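PDB 6TO1: minor fimbrium subunit Mfa5 from Porphyromonas gingivalis ATCC 33277, which serves as an accessory subunit of the minor fimbriae, surface pili that mediate biofilm formation and adhesion to host cells and other oral bacteria. Local coordinates for residues G254-N258 / A259-I263; G366-A369 / L370-N373; S223-V226 / D227-I230; L213-A216 / R217-A221. All coordinates share one frame; numbering follows the deposited sequence.

How the contacts relate
The contacts form two touching pairs. Contacts 3 and 4 have centres 11 Å apart in the von Willebrand factor type A domain: contact 4 lies on helix 209-220 and contact 3 leads from the loop after it into strand 227-234, the two touching where Met-220 and Ala-216 pack on Ile-230. Contacts 1 and 2, centres 14 Å apart, lead into the starts of helices 262-272 and 369-378, tied by a probable hydrogen bond from Asn-373 ND2 to Asn-260 O at 2.9 Å. Contacts 2 and 4 approach to about 11 Å between nearest atoms. The magnesium bound by Ser-135, Ser-137 and Thr-207 lies about 9 Å from the Ala-371 side chain and about 14 Å from that of Leu-213.

Contact 1 of 4, residues G254-N258 / A259-I263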
ATOM      1  N   GLY A 254      -6.010  -6.215  50.843  1.00 20.77           N
ATOM      2  CA  GLY A 254      -7.264  -5.779  51.409  1.00 18.73           C
ATOM      3  C   GLY A 254      -7.968  -4.711  50.580  1.00 16.92           C
ATOM      4  O   GLY A 254      -7.497  -4.283  49.532  1.00 17.69           O
ATOM      5  N   GLU A 255      -9.106  -4.264  51.117  1.00 21.07           N
ATOM      6  CA  GLU A 255      -9.938  -3.241  50.495  1.00 19.74           C
ATOM      7  C   GLU A 255      -9.103  -2.052  50.041  1.00 25.58           C
ATOM      8  O   GLU A 255      -8.221  -1.572  50.765  1.00 21.41           O
ATOM      9  CB  GLU A 255     -11.027  -2.784  51.490  1.00 27.24           C
ATOM     10  CG  GLU A 255     -12.153  -3.790  51.732  1.00 22.91           C
ATOM     11  CD  GLU A 255     -13.194  -3.347  52.759  1.00 20.54           C
ATOM     12  OE1 GLU A 255     -12.919  -2.427  53.577  1.00 23.58           O
ATOM     13  OE2 GLU A 255     -14.293  -3.924  52.762  1.00 21.82           O
ATOM     14  N   THR A 256      -9.372  -1.593  48.818  1.00 20.64           N
ATOM     15  CA  THR A 256      -8.674  -0.455  48.257  1.00 26.26           C
ATOM     16  C   THR A 256      -9.277   0.863  48.697  1.00 22.68           C
ATOM     17  O   THR A 256      -8.624   1.899  48.563  1.00 26.26           O
ATOM     18  CB  THR A 256      -8.708  -0.467  46.722  1.00 24.08           C
ATOM     19  OG1 THR A 256     -10.049  -0.248  46.249  1.00 23.00           O
ATOM     20  CG2 THR A 256      -8.153  -1.802  46.171  1.00 22.00           C
ATOM     21  N   GLY A 257     -10.515   0.851  49.162  1.00 19.24           N
ATOM     22  CA  GLY A 257     -11.258   2.067  49.405  1.00 26.40           C
ATOM     23  C   GLY A 257     -12.065   2.554  48.225  1.00 26.26           C
ATOM     24  O   GLY A 257     -12.869   3.481  48.380  1.00 25.95           O
ATOM     25  N   ASN A 258     -11.860   1.973  47.047  1.00 23.74           N
ATOM     26  CA  ASN A 258     -12.695   2.231  45.880  1.00 21.42           C
ATOM     27  C   ASN A 258     -13.774   1.164  45.856  1.00 24.32           C
ATOM     28  O   ASN A 258     -13.487  -0.012  45.604  1.00 22.99           O
ATOM     29  CB  ASN A 258     -11.843   2.215  44.621  1.00 22.88           C
ATOM     30  CG  ASN A 258     -12.669   2.237  43.360  1.00 28.60           C
ATOM     31  OD1 ASN A 258     -13.884   2.457  43.388  1.00 27.84           O
ATOM     32  ND2 ASN A 258     -12.013   1.983  42.246  1.00 29.64           N
ATOM     33  N   ALA A 259     -15.009   1.568  46.139  1.00 17.73           N
ATOM     34  CA  ALA A 259     -16.121   0.622  46.272  1.00 22.22           C
ATOM     35  C   ALA A 259     -16.400  -0.149  44.983  1.00 17.85           C
ATOM     36  O   ALA A 259     -17.041  -1.216  45.022  1.00 20.48           O
ATOM     37  CB  ALA A 259     -17.388   1.355  46.697  1.00 23.78           C
ATOM     38  N   ASN A 260     -15.920   0.347  43.863  1.00 20.07           N
ATOM     39  CA  ASN A 260     -16.141  -0.289  42.579  1.00 21.60           C
ATOM     40  C   ASN A 260     -15.010  -1.217  42.158  1.00 18.29           C
ATOM     41  O   ASN A 260     -15.106  -1.834  41.084  1.00 20.95           O
ATOM     42  CB  ASN A 260     -16.330   0.780  41.508  1.00 21.15           C
ATOM     43  CG  ASN A 260     -17.540   1.671  41.778  1.00 26.83           C
ATOM     44  OD1 ASN A 260     -18.683   1.214  41.736  1.00 27.07           O
ATOM     45  ND2 ASN A 260     -17.284   2.929  42.083  1.00 26.17           N
ATOM     46  N   ASP A 261     -13.926  -1.291  42.927  1.00 20.51           N
ATOM     47  CA  ASP A 261     -12.860  -2.232  42.611  1.00 20.40           C
ATOM     48  C   ASP A 261     -13.335  -3.663  42.870  1.00 16.84           C
ATOM     49  O   ASP A 261     -14.022  -3.920  43.860  1.00 18.33           O
ATOM     50  CB  ASP A 261     -11.619  -1.951  43.468  1.00 18.40           C
ATOM     51  CG  ASP A 261     -10.396  -2.629  42.943  1.00 22.44           C
ATOM     52  OD1 ASP A 261      -9.552  -1.934  42.322  1.00 20.97           O
ATOM     53  OD2 ASP A 261     -10.292  -3.883  43.140  1.00 19.12           O
ATOM     54  N   PRO A 262     -12.999  -4.604  41.993  1.00 18.15           N
ATOM     55  CA  PRO A 262     -13.355  -6.013  42.263  1.00 18.20           C
ATOM     56  C   PRO A 262     -12.977  -6.488  43.669  1.00 16.72           C
ATOM     57  O   PRO A 262     -13.712  -7.274  44.277  1.00 15.59           O
ATOM     58  CB  PRO A 262     -12.582  -6.762  41.164  1.00 16.33           C
ATOM     59  CG  PRO A 262     -12.584  -5.806  39.987  1.00 19.57           C
ATOM     60  CD  PRO A 262     -12.383  -4.418  40.659  1.00 19.65           C
ATOM     61  N   ILE A 263     -11.851  -6.021  44.203  1.00 16.40           N
ATOM     62  CA  ILE A 263     -11.457  -6.393  45.566  1.00 16.28           C
ATOM     63  C   ILE A 263     -12.548  -5.987  46.555  1.00 20.78           C
ATOM     64  O   ILE A 263     -13.059  -6.803  47.328  1.00 16.68           O
ATOM     65  CB  ILE A 263     -10.107  -5.736  45.925  1.00 16.32           C
ATOM     66  CG1 ILE A 263      -8.972  -6.331  45.074  1.00 17.27           C
ATOM     67  CG2 ILE A 263      -9.828  -5.871  47.427  1.00 16.86           C
ATOM     68  CD1 ILE A 263      -7.749  -5.432  44.898  1.00 22.19           C
TER
HETATM   69  O   HOH W   1     -15.454   4.506  46.549  1.00 34.18           O
HETATM   70  O   HOH W   2      -9.139   0.722  42.613  1.00 32.54           O
HETATM   71  O   HOH W   3     -14.900   4.036  40.553  1.00 48.38           O
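Asn-258 grips the turn that follows it twice, holding Asp-261 through its backbone and Asn-260 through its side chain. Its O accepts from Asp-261 N at 3.0 Å, closing a type I beta turn, while its OD1 accepts from Asn-260 N, also at 3.0 Å, with that donor 56° out of the side-chain carbonyl plane. CG lies anti to the backbone N (chi1 170°), which swings the amide forward beside the carbonyl carbon and over the turn. Its ND2 and Asp-261 OD1 are joined by a bridging water, with amide and carboxylate planes 80° apart. Thr-256 precedes this with an ST turn, OG1 accepting from Asn-258 N at 3.0 Å and also bonding Asp-264; its side chain crosses that of Ile-263 at about a right angle, CG2 lying 3.9 Å from Ile-263 CD1. Asp-261 is the N-cap: OD2 takes Ile-263 N at 2.9 Å on its anti lone pair, and OD1 forms a salt bridge with Arg-300. Ile-263 CG2 rests 3.5 Å from Gly-254 O. The turn thus leads from strand 252-253 into helix 262-272, whose first residue, Pro-262, packs on Leu-370, Ser-374 and Leu-377 of helix 369-378.

Contact 2 of 4, residues G366-A369 / L370-N373; sequences GDFA and LANN. With PO4 (phosphate ion), chain D.
Phe-368 lays its ring alongside Leu-370 and Ala-371 in the first turn of helix 369-378, whose N-cap position it occupies. With CG anti to the backbone N (chi1 -179°), the ring runs side by side with Leu-370, pointing the same way; CE1 lies 4.1 Å from Leu-370 CB, and CD2 comes to 3.8 Å from Ala-371 CB. Ala-371 N sits over one face, offset toward the rim. Phe-368 O accepts from Asn-372 N at 3.0 Å; Asn-373 N follows on Ala-369 O at 2.8 Å. This helix comes after strand 357-362 and before strand 385-387, adjacent parallel strands of the central sheet of the von Willebrand type A fold, and is thus the crossover of a beta-alpha-beta unit. Asn-372 turns its CG beside its own backbone N (chi1 -71°), bringing the amide back over the capping loop: ND2 and OD1 reach the backbone nitrogens of Asp-367 and Phe-368 respectively, each through one water. A phosphate, probably from the crystallisation liquor, lies next to this amide, with a weak bond from Asn-372 ND2 to O1 at 3.4 Å. Asp-367 OD1 approaches phosphate O4 at 2.5 Å, and Lys-376 supplies a further hydrogen bond to the ion.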
ATOM      1  N   GLY A 366     -27.536  -8.423  33.857  1.00 25.47           N
ATOM      2  CA  GLY A 366     -28.200  -7.858  35.019  1.00 30.19           C
ATOM      3  C   GLY A 366     -27.391  -6.845  35.811  1.00 29.37           C
ATOM      4  O   GLY A 366     -27.769  -6.512  36.939  1.00 27.26           O
ATOM      5  N   ASP A 367     -26.274  -6.375  35.252  1.00 24.93           N
ATOM      6  CA  ASP A 367     -25.342  -5.422  35.867  1.00 22.93           C
ATOM      7  C   ASP A 367     -24.903  -5.849  37.270  1.00 27.94           C
ATOM      8  O   ASP A 367     -25.200  -5.223  38.285  1.00 26.14           O
ATOM      9  CB  ASP A 367     -25.914  -4.012  35.902  1.00 38.84           C
ATOM     10  CG  ASP A 367     -24.843  -2.969  36.251  1.00 41.70           C
ATOM     11  OD1 ASP A 367     -23.634  -3.246  36.051  1.00 50.79           O
ATOM     12  OD2 ASP A 367     -25.233  -1.889  36.740  1.00 37.64           O
ATOM     13  N   PHE A 368     -24.140  -6.931  37.279  1.00 22.28           N
ATOM     14  CA  PHE A 368     -23.436  -7.434  38.460  1.00 20.04           C
ATOM     15  C   PHE A 368     -22.057  -6.798  38.409  1.00 19.68           C
ATOM     16  O   PHE A 368     -21.226  -7.178  37.576  1.00 18.58           O
ATOM     17  CB  PHE A 368     -23.420  -8.961  38.404  1.00 22.56           C
ATOM     18  CG  PHE A 368     -22.760  -9.647  39.558  1.00 21.99           C
ATOM     19  CD1 PHE A 368     -22.691  -9.093  40.830  1.00 20.88           C
ATOM     20  CD2 PHE A 368     -22.225 -10.907  39.360  1.00 21.20           C
ATOM     21  CE1 PHE A 368     -22.058  -9.797  41.857  1.00 19.64           C
ATOM     22  CE2 PHE A 368     -21.638 -11.594  40.371  1.00 24.85           C
ATOM     23  CZ  PHE A 368     -21.537 -11.038  41.616  1.00 21.10           C
ATOM     24  N   ALA A 369     -21.811  -5.812  39.284  1.00 18.38           N
ATOM     25  CA  ALA A 369     -20.608  -4.993  39.151  1.00 19.02           C
ATOM     26  C   ALA A 369     -19.317  -5.812  39.273  1.00 15.50           C
ATOM     27  O   ALA A 369     -18.355  -5.570  38.530  1.00 19.16           O
ATOM     28  CB  ALA A 369     -20.615  -3.868  40.183  1.00 19.81           C
ATOM     29  N   LEU A 370     -19.254  -6.765  40.212  1.00 17.79           N
ATOM     30  CA  LEU A 370     -18.023  -7.550  40.345  1.00 18.25           C
ATOM     31  C   LEU A 370     -17.662  -8.206  39.016  1.00 20.68           C
ATOM     32  O   LEU A 370     -16.494  -8.209  38.587  1.00 19.23           O
ATOM     33  CB  LEU A 370     -18.183  -8.636  41.416  1.00 15.50           C
ATOM     34  CG  LEU A 370     -17.106  -9.708  41.532  1.00 20.47           C
ATOM     35  CD1 LEU A 370     -15.750  -9.076  41.788  1.00 20.05           C
ATOM     36  CD2 LEU A 370     -17.445 -10.687  42.597  1.00 20.06           C
ATOM     37  N   ALA A 371     -18.657  -8.784  38.356  1.00 19.13           N
ATOM     38  CA  ALA A 371     -18.403  -9.495  37.107  1.00 19.36           C
ATOM     39  C   ALA A 371     -17.996  -8.540  36.004  1.00 17.16           C
ATOM     40  O   ALA A 371     -17.004  -8.775  35.308  1.00 17.74           O
ATOM     41  CB  ALA A 371     -19.647 -10.270  36.683  1.00 18.65           C
ATOM     42  N   ASN A 372     -18.791  -7.485  35.784  1.00 18.69           N
ATOM     43  CA  ASN A 372     -18.483  -6.580  34.690  1.00 20.06           C
ATOM     44  C   ASN A 372     -17.164  -5.851  34.930  1.00 20.01           C
ATOM     45  O   ASN A 372     -16.368  -5.664  33.995  1.00 18.50           O
ATOM     46  CB  ASN A 372     -19.626  -5.583  34.505  1.00 21.08           C
ATOM     47  CG  ASN A 372     -20.874  -6.230  33.936  1.00 22.37           C
ATOM     48  OD1 ASN A 372     -20.887  -7.415  33.646  1.00 23.18           O
ATOM     49  ND2 ASN A 372     -21.934  -5.439  33.784  1.00 27.11           N
ATOM     50  N   ASN A 373     -16.933  -5.402  36.168  1.00 18.04           N
ATOM     51  CA  ASN A 373     -15.716  -4.663  36.468  1.00 18.27           C
ATOM     52  C   ASN A 373     -14.495  -5.561  36.412  1.00 17.09           C
ATOM     53  O   ASN A 373     -13.420  -5.113  35.995  1.00 17.06           O
ATOM     54  CB  ASN A 373     -15.850  -3.982  37.829  1.00 19.27           C
ATOM     55  CG  ASN A 373     -16.861  -2.847  37.793  1.00 19.90           C
ATOM     56  OD1 ASN A 373     -17.453  -2.580  36.746  1.00 23.89           O
ATOM     57  ND2 ASN A 373     -17.054  -2.179  38.918  1.00 19.24           N
TER
HETATM   58  P   PO4 D1103     -20.875  -1.824  35.462  1.00 43.10           P
HETATM   59  O1  PO4 D1103     -20.967  -2.167  33.991  1.00 47.07           O
HETATM   60  O2  PO4 D1103     -19.504  -1.274  35.791  1.00 65.81           O
HETATM   61  O3  PO4 D1103     -21.865  -0.741  35.823  1.00 57.98           O
HETATM   62  O4  PO4 D1103     -21.133  -3.049  36.303  1.00 44.53           O
HETATM   63  O   HOH W   4     -24.635  -6.219  32.791  1.00 24.62           O
HETATM   64  O   HOH W   5     -23.246  -8.323  34.993  1.00 25.21           O

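Contact 3 of 4, residues S223-V226 / D227-I230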
ATOM      1  N   SER A 223       2.212 -17.734  17.410  1.00 22.14           N
ATOM      2  CA  SER A 223       1.808 -16.789  16.384  1.00 23.97           C
ATOM      3  C   SER A 223       2.969 -15.906  15.963  1.00 25.92           C
ATOM      4  O   SER A 223       3.728 -15.406  16.797  1.00 24.70           O
ATOM      5  CB  SER A 223       0.667 -15.905  16.907  1.00 22.32           C
ATOM      6  OG  SER A 223       0.408 -14.794  16.034  1.00 24.54           O
ATOM      7  N   THR A 224       3.091 -15.693  14.651  1.00 28.61           N
ATOM      8  CA  THR A 224       3.988 -14.677  14.120  1.00 34.79           C
ATOM      9  C   THR A 224       3.217 -13.539  13.451  1.00 37.46           C
ATOM     10  O   THR A 224       3.783 -12.807  12.638  1.00 30.94           O
ATOM     11  CB  THR A 224       4.979 -15.303  13.133  1.00 30.45           C
ATOM     12  OG1 THR A 224       4.254 -15.951  12.086  1.00 31.27           O
ATOM     13  CG2 THR A 224       5.841 -16.345  13.821  1.00 41.41           C
ATOM     14  N   ALA A 225       1.944 -13.369  13.791  1.00 26.87           N
ATOM     15  CA  ALA A 225       1.138 -12.274  13.265  1.00 24.30           C
ATOM     16  C   ALA A 225       1.605 -10.921  13.806  1.00 28.82           C
ATOM     17  O   ALA A 225       2.277 -10.813  14.829  1.00 28.15           O
ATOM     18  CB  ALA A 225      -0.343 -12.485  13.612  1.00 23.72           C
ATOM     19  N   VAL A 226       1.255  -9.869  13.074  1.00 24.93           N
ATOM     20  CA  VAL A 226       1.489  -8.517  13.560  1.00 21.89           C
ATOM     21  C   VAL A 226       0.519  -8.187  14.685  1.00 26.63           C
ATOM     22  O   VAL A 226       0.905  -7.649  15.727  1.00 27.90           O
ATOM     23  CB  VAL A 226       1.366  -7.502  12.405  1.00 24.63           C
ATOM     24  CG1 VAL A 226       1.416  -6.102  12.941  1.00 31.03           C
ATOM     25  CG2 VAL A 226       2.473  -7.770  11.378  1.00 24.74           C
ATOM     26  N   ASP A 227      -0.759  -8.459  14.472  1.00 22.32           N
ATOM     27  CA  ASP A 227      -1.781  -8.192  15.472  1.00 22.39           C
ATOM     28  C   ASP A 227      -2.194  -9.503  16.117  1.00 21.34           C
ATOM     29  O   ASP A 227      -2.410 -10.498  15.420  1.00 19.41           O
ATOM     30  CB  ASP A 227      -3.027  -7.568  14.876  1.00 22.33           C
ATOM     31  CG  ASP A 227      -2.790  -6.179  14.338  1.00 34.40           C
ATOM     32  OD1 ASP A 227      -1.810  -5.544  14.751  1.00 29.66           O
ATOM     33  OD2 ASP A 227      -3.611  -5.746  13.516  1.00 30.61           O
ATOM     34  N   LYS A 228      -2.381  -9.478  17.434  1.00 20.18           N
ATOM     35  CA  LYS A 228      -2.709 -10.677  18.199  1.00 19.39           C
ATOM     36  C   LYS A 228      -3.790 -10.312  19.199  1.00 20.41           C
ATOM     37  O   LYS A 228      -3.579  -9.435  20.056  1.00 22.46           O
ATOM     38  CB  LYS A 228      -1.463 -11.234  18.901  1.00 18.74           C
ATOM     39  CG  LYS A 228      -0.376 -11.721  17.969  1.00 22.66           C
ATOM     40  CD  LYS A 228       0.893 -12.119  18.713  1.00 26.96           C
ATOM     41  CE  LYS A 228       2.062 -12.331  17.750  1.00 24.46           C
ATOM     42  NZ  LYS A 228       3.355 -12.447  18.480  1.00 30.36           N
ATOM     43  N   HIS A 229      -4.951 -10.958  19.072  1.00 15.85           N
ATOM     44  CA  HIS A 229      -6.117 -10.667  19.892  1.00 19.11           C
ATOM     45  C   HIS A 229      -6.593 -11.901  20.648  1.00 17.12           C
ATOM     46  O   HIS A 229      -6.620 -13.002  20.099  1.00 18.11           O
ATOM     47  CB  HIS A 229      -7.312 -10.180  19.050  1.00 18.50           C
ATOM     48  CG  HIS A 229      -7.045  -8.954  18.243  1.00 22.36           C
ATOM     49  ND1 HIS A 229      -7.432  -7.695  18.655  1.00 18.92           N
ATOM     50  CD2 HIS A 229      -6.442  -8.788  17.045  1.00 26.38           C
ATOM     51  CE1 HIS A 229      -7.103  -6.809  17.731  1.00 24.88           C
ATOM     52  NE2 HIS A 229      -6.485  -7.447  16.750  1.00 22.09           N
ATOM     53  N   ILE A 230      -6.982 -11.702  21.902  1.00 17.87           N
ATOM     54  CA  ILE A 230      -7.728 -12.686  22.680  1.00 18.64           C
ATOM     55  C   ILE A 230      -9.097 -12.099  22.964  1.00 18.87           C
ATOM     56  O   ILE A 230      -9.198 -10.965  23.445  1.00 18.87           O
ATOM     57  CB  ILE A 230      -7.010 -13.057  23.987  1.00 15.44           C
ATOM     58  CG1 ILE A 230      -5.669 -13.696  23.650  1.00 17.61           C
ATOM     59  CG2 ILE A 230      -7.897 -13.933  24.866  1.00 17.31           C
ATOM     60  CD1 ILE A 230      -4.752 -13.899  24.881  1.00 23.03           C
TER
HETATM   61  O   HOH W   6       4.665 -11.808  15.966  1.00 46.16           O
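Lys-228 reaches back from the beginning of its strand across the preceding loop, passing over Ser-223 and Ala-225. CG stands beside the lysine's own backbone N (chi1 -64°), and the chain is extended beyond it, which lays CG, CD and CE along the Ser-223 hydroxyl: OG is 3.4 Å from Lys-228 CE, with CG and CD only slightly farther off. On the way CE also passes Ala-225 O at 3.3 Å. At the end of the arm, Lys-228 NZ makes a weak bond to Ser-223 O at 3.4 Å; a water also links it to the loop, accepting from NZ at 2.9 Å and donating to Ala-225 O at 2.8 Å.

The serine beside the lysine arm is itself fixed in direction. Its OG, anti to the backbone N (chi1 169°), accepts from Ala-225 N at 3.1 Å, forming an ST turn, and it is hydrogen-bonded to Asp-127 of strand 126-133 as well. Beside it, Ala-225 CB faces the strand and comes to 3.4 Å from Asp-227 O. Val-226 and Asp-227, adjacent at the junction, cross obliquely, with Val-226 CG1 3.7 Å from Asp-227 OD1.

Backbone hydrogen bonds then carry Asp-227 and His-229 onto strand 126-133 and Lys-228 onto strand 357-362. The loop is therefore the return from helix 209-220 into a central parallel strand, the helix-to-strand connection of the Rossmann-like von Willebrand factor type A domain.

Contact 4 of 4, residues L213-A216 / R217-A221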
ATOM      1  N   LEU A 213      -7.591 -18.331  29.850  1.00 16.25           N
ATOM      2  CA  LEU A 213      -6.640 -17.348  29.356  1.00 15.25           C
ATOM      3  C   LEU A 213      -5.237 -17.929  29.216  1.00 17.81           C
ATOM      4  O   LEU A 213      -4.510 -17.581  28.278  1.00 17.28           O
ATOM      5  CB  LEU A 213      -6.630 -16.135  30.280  1.00 15.24           C
ATOM      6  CG  LEU A 213      -7.890 -15.303  30.273  1.00 15.10           C
ATOM      7  CD1 LEU A 213      -7.896 -14.276  31.384  1.00 17.03           C
ATOM      8  CD2 LEU A 213      -8.081 -14.595  28.905  1.00 19.11           C
ATOM      9  N   LYS A 214      -4.826 -18.804  30.145  1.00 14.12           N
ATOM     10  CA  LYS A 214      -3.521 -19.442  30.037  1.00 16.15           C
ATOM     11  C   LYS A 214      -3.427 -20.298  28.780  1.00 17.86           C
ATOM     12  O   LYS A 214      -2.423 -20.252  28.067  1.00 17.75           O
ATOM     13  CB  LYS A 214      -3.242 -20.280  31.285  1.00 17.77           C
ATOM     14  CG  LYS A 214      -2.003 -21.168  31.177  1.00 15.39           C
ATOM     15  CD  LYS A 214      -0.718 -20.373  31.020  1.00 16.81           C
ATOM     16  CE  LYS A 214       0.499 -21.309  30.882  1.00 19.81           C
ATOM     17  NZ  LYS A 214       1.798 -20.561  30.853  1.00 22.40           N
ATOM     18  N   MET A 215      -4.470 -21.071  28.475  1.00 16.79           N
ATOM     19  CA  MET A 215      -4.439 -21.844  27.235  1.00 18.05           C
ATOM     20  C   MET A 215      -4.363 -20.936  26.007  1.00 17.65           C
ATOM     21  O   MET A 215      -3.647 -21.239  25.038  1.00 17.38           O
ATOM     22  CB  MET A 215      -5.658 -22.757  27.161  1.00 15.97           C
ATOM     23  CG  MET A 215      -5.598 -23.640  25.931  1.00 22.50           C
ATOM     24  SD  MET A 215      -6.921 -24.825  25.905  1.00 24.06           S
ATOM     25  CE  MET A 215      -6.175 -26.097  26.941  1.00 22.99           C
ATOM     26  N   ALA A 216      -5.101 -19.828  26.023  1.00 19.26           N
ATOM     27  CA  ALA A 216      -4.998 -18.840  24.957  1.00 17.95           C
ATOM     28  C   ALA A 216      -3.573 -18.303  24.820  1.00 18.32           C
ATOM     29  O   ALA A 216      -3.081 -18.117  23.701  1.00 18.08           O
ATOM     30  CB  ALA A 216      -5.983 -17.701  25.228  1.00 18.05           C
ATOM     31  N   ARG A 217      -2.890 -18.051  25.947  0.86 17.70           N
ATOM     32  CA  ARG A 217      -1.509 -17.590  25.869  0.86 17.15           C
ATOM     33  C   ARG A 217      -0.604 -18.678  25.292  0.86 19.09           C
ATOM     34  O   ARG A 217       0.302 -18.384  24.506  0.86 19.56           O
ATOM     35  CB  ARG A 217      -0.996 -17.151  27.242  0.86 17.35           C
ATOM     36  CG  ARG A 217      -1.707 -15.974  27.814  0.86 20.10           C
ATOM     37  CD  ARG A 217      -0.862 -15.281  28.875  0.86 18.37           C
ATOM     38  NE  ARG A 217      -0.498 -16.126  30.003  0.86 18.98           N
ATOM     39  CZ  ARG A 217       0.750 -16.434  30.347  0.86 18.89           C
ATOM     40  NH1 ARG A 217       0.970 -17.162  31.428  0.86 17.35           N
ATOM     41  NH2 ARG A 217       1.782 -16.024  29.618  0.86 18.69           N
ATOM     42  N   ASN A 218      -0.851 -19.938  25.651  1.00 16.98           N
ATOM     43  CA  ASN A 218      -0.066 -21.026  25.101  1.00 19.35           C
ATOM     44  C   ASN A 218      -0.253 -21.102  23.591  1.00 21.10           C
ATOM     45  O   ASN A 218       0.714 -21.283  22.840  1.00 19.57           O
ATOM     46  CB  ASN A 218      -0.468 -22.364  25.724  1.00 18.18           C
ATOM     47  CG  ASN A 218       0.084 -22.566  27.139  1.00 22.07           C
ATOM     48  OD1 ASN A 218       0.873 -21.778  27.660  1.00 21.16           O
ATOM     49  ND2 ASN A 218      -0.336 -23.656  27.749  1.00 24.94           N
ATOM     50  N   ILE A 219      -1.497 -20.977  23.138  1.00 20.60           N
ATOM     51  CA  ILE A 219      -1.778 -21.031  21.712  1.00 17.32           C
ATOM     52  C   ILE A 219      -1.161 -19.840  21.000  1.00 21.07           C
ATOM     53  O   ILE A 219      -0.557 -19.986  19.937  1.00 17.61           O
ATOM     54  CB  ILE A 219      -3.296 -21.093  21.475  1.00 19.89           C
ATOM     55  CG1 ILE A 219      -3.823 -22.455  21.917  1.00 22.31           C
ATOM     56  CG2 ILE A 219      -3.622 -20.870  20.000  1.00 20.80           C
ATOM     57  CD1 ILE A 219      -5.320 -22.544  22.031  1.00 24.45           C
ATOM     58  N   MET A 220      -1.312 -18.645  21.566  1.00 19.37           N
ATOM     59  CA  MET A 220      -0.811 -17.442  20.914  1.00 18.21           C
ATOM     60  C   MET A 220       0.706 -17.406  20.844  1.00 21.46           C
ATOM     61  O   MET A 220       1.258 -16.725  19.967  1.00 19.90           O
ATOM     62  CB  MET A 220      -1.326 -16.207  21.648  1.00 18.90           C
ATOM     63  CG  MET A 220      -1.094 -14.930  20.858  1.00 20.71           C
ATOM     64  SD  MET A 220      -2.221 -14.831  19.435  1.00 21.01           S
ATOM     65  CE  MET A 220      -3.739 -14.254  20.169  1.00 23.01           C
ATOM     66  N   ALA A 221       1.395 -18.157  21.705  1.00 21.89           N
ATOM     67  CA  ALA A 221       2.856 -18.172  21.687  1.00 20.21           C
ATOM     68  C   ALA A 221       3.443 -18.600  20.345  1.00 25.50           C
ATOM     69  O   ALA A 221       4.588 -18.265  20.048  1.00 27.59           O
ATOM     70  CB  ALA A 221       3.383 -19.098  22.772  1.00 25.47           C
TER
HETATM   71  O   HOH W   7       1.708 -19.257  28.360  1.00 25.27           O
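Lys-214, Arg-217 and Asn-218 meet on one side of helix 209-220 in a contact between successive turns, within the von Willebrand factor type A domain. The frame is the regular helical ladder: Arg-217 N bonds Leu-213 O, Asn-218 N bonds Lys-214 O, Ile-219 N bonds Met-215 O and Met-220 N bonds Ala-216 O, all at 2.8 to 2.9 Å. The Lys-214 chain leaves its backbone with CG beside the carbonyl carbon and bends at chi2 (63°), which carries its end toward the next turn. There CE approaches Asn-218 OD1 at 3.3 Å, and the ammonium is linked to that oxygen by a water, 2.8 Å from Lys-214 NZ and 2.7 Å from Asn-218 OD1. In one of the two modelled conformers of Arg-217, the same water lies over a face of the guanidinium, toward its rim.

Both charged ends have partners outside the helix: Arg-217 is drawn to Glu-347 and Glu-304 by salt bridges, while Lys-214, whose side chain also touches Glu-347, has a cation-pi contact with Tyr-309. Elsewhere on the helix, Met-215 CG packs against Ile-219 CD1 at 4.1 Å.

Helix 340-353 flanks Leu-213, Lys-214 and Arg-217; Ala-216, Ile-219 and Met-220 pack on strand 126-133; and Met-215 and Ile-219 reach the edge strand 181-186.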